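Local atomic coordinates of putative uncharacterized protein (Magnetospirillum magneticum, PDB entry 3TBN), a protein that binds two [2Fe-2S] clusters, one in each of its CDGSH-type motifs, and has a wider cellular role that remains unassigned. Residues Cys35-Ala40 against Lys49-Ala54; Val56-Asp61 against Ala76-Asp81. All blocks are in the same frame, centred on the assembly; numbering follows the deposited sequence.

Contact 1. Residues Cys35-Ala40 against Lys49-Ala54; sequences CGRSKA and KGTGLA. With FES (Fe2/s2 (inorganic) cluster), chain B.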
# COMPACT_ATOMS: atom_id res chain seq x y z
N CYS A 35 0.18 2.08 5.26
CA CYS A 35 0.11 1.61 6.64
C CYS A 35 -0.76 0.38 6.85
O CYS A 35 -0.64 -0.29 7.88
CB CYS A 35 -0.38 2.75 7.55
SG CYS A 35 -2.14 3.17 7.43
N GLY A 36 -1.63 0.07 5.89
CA GLY A 36 -2.55 -1.04 6.02
C GLY A 36 -3.83 -0.76 6.79
O GLY A 36 -4.67 -1.65 6.90
N ARG A 37 -3.99 0.45 7.32
CA ARG A 37 -5.12 0.75 8.20
C ARG A 37 -6.36 1.28 7.47
O ARG A 37 -7.46 1.22 8.01
CB ARG A 37 -4.69 1.76 9.28
CG ARG A 37 -3.59 1.22 10.19
CD ARG A 37 -2.88 2.31 10.97
NE ARG A 37 -3.75 3.00 11.91
CZ ARG A 37 -4.03 2.57 13.14
NH1 ARG A 37 -3.51 1.43 13.59
NH2 ARG A 37 -4.83 3.28 13.92
N SER A 38 -6.19 1.79 6.25
CA SER A 38 -7.32 2.38 5.56
C SER A 38 -8.44 1.39 5.35
O SER A 38 -8.20 0.22 5.06
CB SER A 38 -6.90 2.93 4.21
OG SER A 38 -8.05 3.43 3.56
N LYS A 39 -9.67 1.87 5.49
CA LYS A 39 -10.86 1.09 5.19
C LYS A 39 -11.27 1.19 3.73
O LYS A 39 -12.27 0.60 3.34
CB LYS A 39 -12.03 1.58 6.05
CG LYS A 39 -11.78 1.45 7.54
CD LYS A 39 -12.95 2.02 8.33
CE LYS A 39 -12.75 1.80 9.82
N ALA A 40 -10.52 1.95 2.93
CA ALA A 40 -10.80 2.09 1.51
C ALA A 40 -9.61 1.61 0.68
O ALA A 40 -9.16 2.30 -0.24
CB ALA A 40 -11.15 3.54 1.18
N LYS A 49 -2.81 8.17 10.84
CA LYS A 49 -2.50 9.06 11.95
C LYS A 49 -2.33 8.27 13.25
O LYS A 49 -3.16 7.45 13.60
CB LYS A 49 -3.57 10.14 12.07
CG LYS A 49 -3.44 11.20 10.98
CD LYS A 49 -4.77 11.76 10.53
CE LYS A 49 -4.81 11.91 9.02
NZ LYS A 49 -6.05 12.59 8.55
N GLY A 50 -1.22 8.53 13.95
CA GLY A 50 -0.88 7.80 15.16
C GLY A 50 0.24 6.78 14.99
O GLY A 50 0.78 6.29 15.98
N THR A 51 0.59 6.46 13.74
CA THR A 51 1.62 5.46 13.47
C THR A 51 2.93 6.06 12.95
O THR A 51 3.95 5.38 12.91
CB THR A 51 1.19 4.45 12.39
OG1 THR A 51 1.05 5.12 11.13
CG2 THR A 51 -0.11 3.76 12.77
N GLY A 52 2.89 7.31 12.51
CA GLY A 52 4.04 7.93 11.87
C GLY A 52 4.22 7.55 10.41
O GLY A 52 5.12 8.06 9.74
N LEU A 53 3.37 6.65 9.91
CA LEU A 53 3.41 6.23 8.52
C LEU A 53 2.69 7.25 7.65
O LEU A 53 1.95 8.09 8.16
CB LEU A 53 2.78 4.85 8.37
CG LEU A 53 3.51 3.76 9.17
CD1 LEU A 53 2.66 2.51 9.30
CD2 LEU A 53 4.86 3.44 8.55
N ALA A 54 2.90 7.18 6.34
CA ALA A 54 2.34 8.18 5.43
C ALA A 54 2.06 7.56 4.08
O ALA A 54 2.71 6.60 3.68
CB ALA A 54 3.31 9.33 5.28
FE1 FES B . -3.06 6.84 5.08
FE2 FES B . -2.77 4.17 5.40
S1 FES B . -4.59 5.39 5.77
S2 FES B . -1.24 5.60 4.64
O HOH W 1 -5.78 6.02 13.42
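The two loop segments run closest where the CA atoms of C35 and L53 stand 6.0 Å apart, and they have spread to 9.5 Å between the CA atoms of R37 and K49. At the narrow end L53 CD1 lies 3.5 Å from C35 CB, while C35 SG points off to the cluster and binds FE2 together with C33. R37 N donates to that same sulfur, C35 SG, at 3.3 Å, adding an amide to the iron. This is the three-cysteine, one-histidine site of a CDGSH motif, and 49-54 follows directly on the histidine, H48. In T51 the hydroxyl sits between backbone N and carbonyl carbon (chi1 67°), which leaves the methyl, CG2, anti to the carbonyl carbon, 3.6 Å from R37 CD and over one face of the guanidinium. T51 OG1 accepts from L53 N at 3.0 Å, an ST turn, and also bonds to H48 O. With an alanine here, the L53 amide and the H48 carbonyl would probably lose their shared partner and the guanidinium its methyl. R37 NE bonds to S47 O; R37 NH2 donates in the guanidinium plane to a water at 2.9 Å, which in turn donates to K49 O.

Contact 2. Residues Val56-Asp61 against Ala76-Asp81; sequences VAYTPD and APPLCD. With FES (Fe2/s2 (inorganic) cluster), chain C.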
# COMPACT_ATOMS: atom_id res chain seq x y z
N VAL A 56 1.72 7.17 -0.13
CA VAL A 56 2.61 7.38 -1.25
C VAL A 56 1.81 7.84 -2.47
O VAL A 56 0.87 7.17 -2.89
CB VAL A 56 3.38 6.10 -1.61
CG1 VAL A 56 4.26 6.31 -2.83
CG2 VAL A 56 4.21 5.63 -0.42
N ALA A 57 2.17 8.99 -3.01
CA ALA A 57 1.50 9.53 -4.19
C ALA A 57 1.96 8.80 -5.44
O ALA A 57 3.15 8.52 -5.61
CB ALA A 57 1.79 11.02 -4.31
N TYR A 58 1.01 8.51 -6.32
CA TYR A 58 1.28 7.77 -7.55
C TYR A 58 0.47 8.41 -8.66
O TYR A 58 -0.75 8.46 -8.59
CB TYR A 58 0.86 6.30 -7.38
CG TYR A 58 0.97 5.48 -8.64
CD1 TYR A 58 2.19 5.02 -9.09
CD2 TYR A 58 -0.17 5.15 -9.37
CE1 TYR A 58 2.28 4.26 -10.25
CE2 TYR A 58 -0.09 4.40 -10.52
CZ TYR A 58 1.14 3.96 -10.95
OH TYR A 58 1.22 3.20 -12.10
N THR A 59 1.16 8.89 -9.69
CA THR A 59 0.51 9.53 -10.82
C THR A 59 0.90 8.80 -12.09
O THR A 59 2.02 8.96 -12.58
CB THR A 59 0.92 11.01 -10.94
OG1 THR A 59 0.74 11.67 -9.69
CG2 THR A 59 0.10 11.70 -12.02
N PRO A 60 -0.00 7.97 -12.63
CA PRO A 60 0.36 7.20 -13.82
C PRO A 60 0.44 8.07 -15.06
O PRO A 60 -0.32 9.02 -15.21
CB PRO A 60 -0.77 6.18 -13.94
CG PRO A 60 -1.94 6.83 -13.28
CD PRO A 60 -1.37 7.68 -12.17
N ASP A 61 1.37 7.74 -15.95
CA ASP A 61 1.55 8.46 -17.20
C ASP A 61 0.41 8.16 -18.17
O ASP A 61 0.03 9.01 -18.98
CB ASP A 61 2.88 8.08 -17.86
CG ASP A 61 4.08 8.56 -17.05
OD1 ASP A 61 4.02 9.67 -16.48
OD2 ASP A 61 5.09 7.82 -17.01
N ALA A 76 8.93 -2.08 -3.96
CA ALA A 76 8.74 -1.06 -4.99
C ALA A 76 7.38 -0.40 -4.80
O ALA A 76 6.55 -0.38 -5.71
CB ALA A 76 8.84 -1.69 -6.37
N PRO A 77 7.14 0.16 -3.61
CA PRO A 77 5.84 0.77 -3.36
C PRO A 77 5.58 1.89 -4.36
O PRO A 77 6.52 2.57 -4.77
CB PRO A 77 5.97 1.32 -1.93
CG PRO A 77 7.44 1.47 -1.71
CD PRO A 77 8.08 0.37 -2.49
N PRO A 78 4.30 2.12 -4.73
CA PRO A 78 3.09 1.54 -4.16
C PRO A 78 2.57 0.29 -4.87
O PRO A 78 1.47 -0.16 -4.56
CB PRO A 78 2.08 2.66 -4.36
CG PRO A 78 2.49 3.25 -5.67
CD PRO A 78 3.99 3.20 -5.68
N LEU A 79 3.33 -0.25 -5.82
CA LEU A 79 2.85 -1.35 -6.65
C LEU A 79 3.32 -2.69 -6.11
O LEU A 79 4.38 -2.80 -5.49
CB LEU A 79 3.31 -1.16 -8.09
CG LEU A 79 2.86 0.14 -8.75
CD1 LEU A 79 3.36 0.20 -10.18
CD2 LEU A 79 1.35 0.30 -8.70
N CYS A 80 2.52 -3.72 -6.36
CA CYS A 80 2.86 -5.09 -6.02
C CYS A 80 4.11 -5.54 -6.77
O CYS A 80 4.20 -5.36 -7.99
CB CYS A 80 1.69 -6.01 -6.38
SG CYS A 80 1.96 -7.76 -6.07
N ASP A 81 5.07 -6.10 -6.05
CA ASP A 81 6.26 -6.67 -6.67
C ASP A 81 6.42 -8.15 -6.34
O ASP A 81 7.47 -8.74 -6.61
CB ASP A 81 7.52 -5.89 -6.28
CG ASP A 81 7.94 -6.11 -4.84
OD1 ASP A 81 7.18 -6.75 -4.09
OD2 ASP A 81 9.02 -5.62 -4.46
FE1 FES C . 2.09 -7.96 -3.76
FE2 FES C . 2.33 -6.39 -1.55
S1 FES C . 0.46 -7.23 -2.42
S2 FES C . 3.95 -7.06 -2.91
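Y58 lies across P78 and L79 at roughly a right angle to each, and it and P78 make much of the contact between 56-61 and 76-81. Its first torsion sets the ring anti to the backbone N (chi1 174°), carrying it out from the strand toward P78. Starting at the root, Y58 CB is 3.9 Å from P78 CG, and the same carbon, P78 CG, also lies 3.9 Å from Y58 CD1, so it sits against the inner part of the ring. Beyond that, L79 takes over: its CD1 lies 4.2 Å from Y58 CE1 and 4.2 Å from the hydroxyl, Y58 OH. The two faces of the ring have different neighbours, L79 CD2 near the rim of one and P60 N near the rim of the other, so the chain's own next proline backs the tyrosine. Two residues earlier on the strand, V56 CG1 lies 4.2 Å from P78 CD.

P78 is presented by a type VI turn: the peptide before it is cis, and L79 N bonds back to A76 O at 3.2 Å. Just past the turn, C80 binds FE1 of the second cluster, an iron it shares with H84. Strand 56-58 pairs antiparallel with 30-32, whose W32 touches P78, while F68 of strand 64-68 meets the Y58 ring with the planes at about 85° and also packs on P78 and L79.

Contacts 1 and 2 follow one another along the chain, separated only by P55, yet their centres are about 16 Å apart on opposite sides of the chain's centre. Each brings in a different cluster. Contact 1 brings together two parts of the one long loop between strands 30-32 and 56-58, with C35 and T51 buried and R37 exposed; its cross-contact touch is apolar plus one bridging water, while sulfur and hydroxyl bonds brace each segment internally. Contact 2 sets a strand against a cluster-bearing loop. Both contacts are partly buried, but here the touching is by carbon packing on buried P78, with no hydrogen bond across. Strand 56-58 leaves the first cluster's surroundings and packs on the turn leading to C80, a ligand of the second.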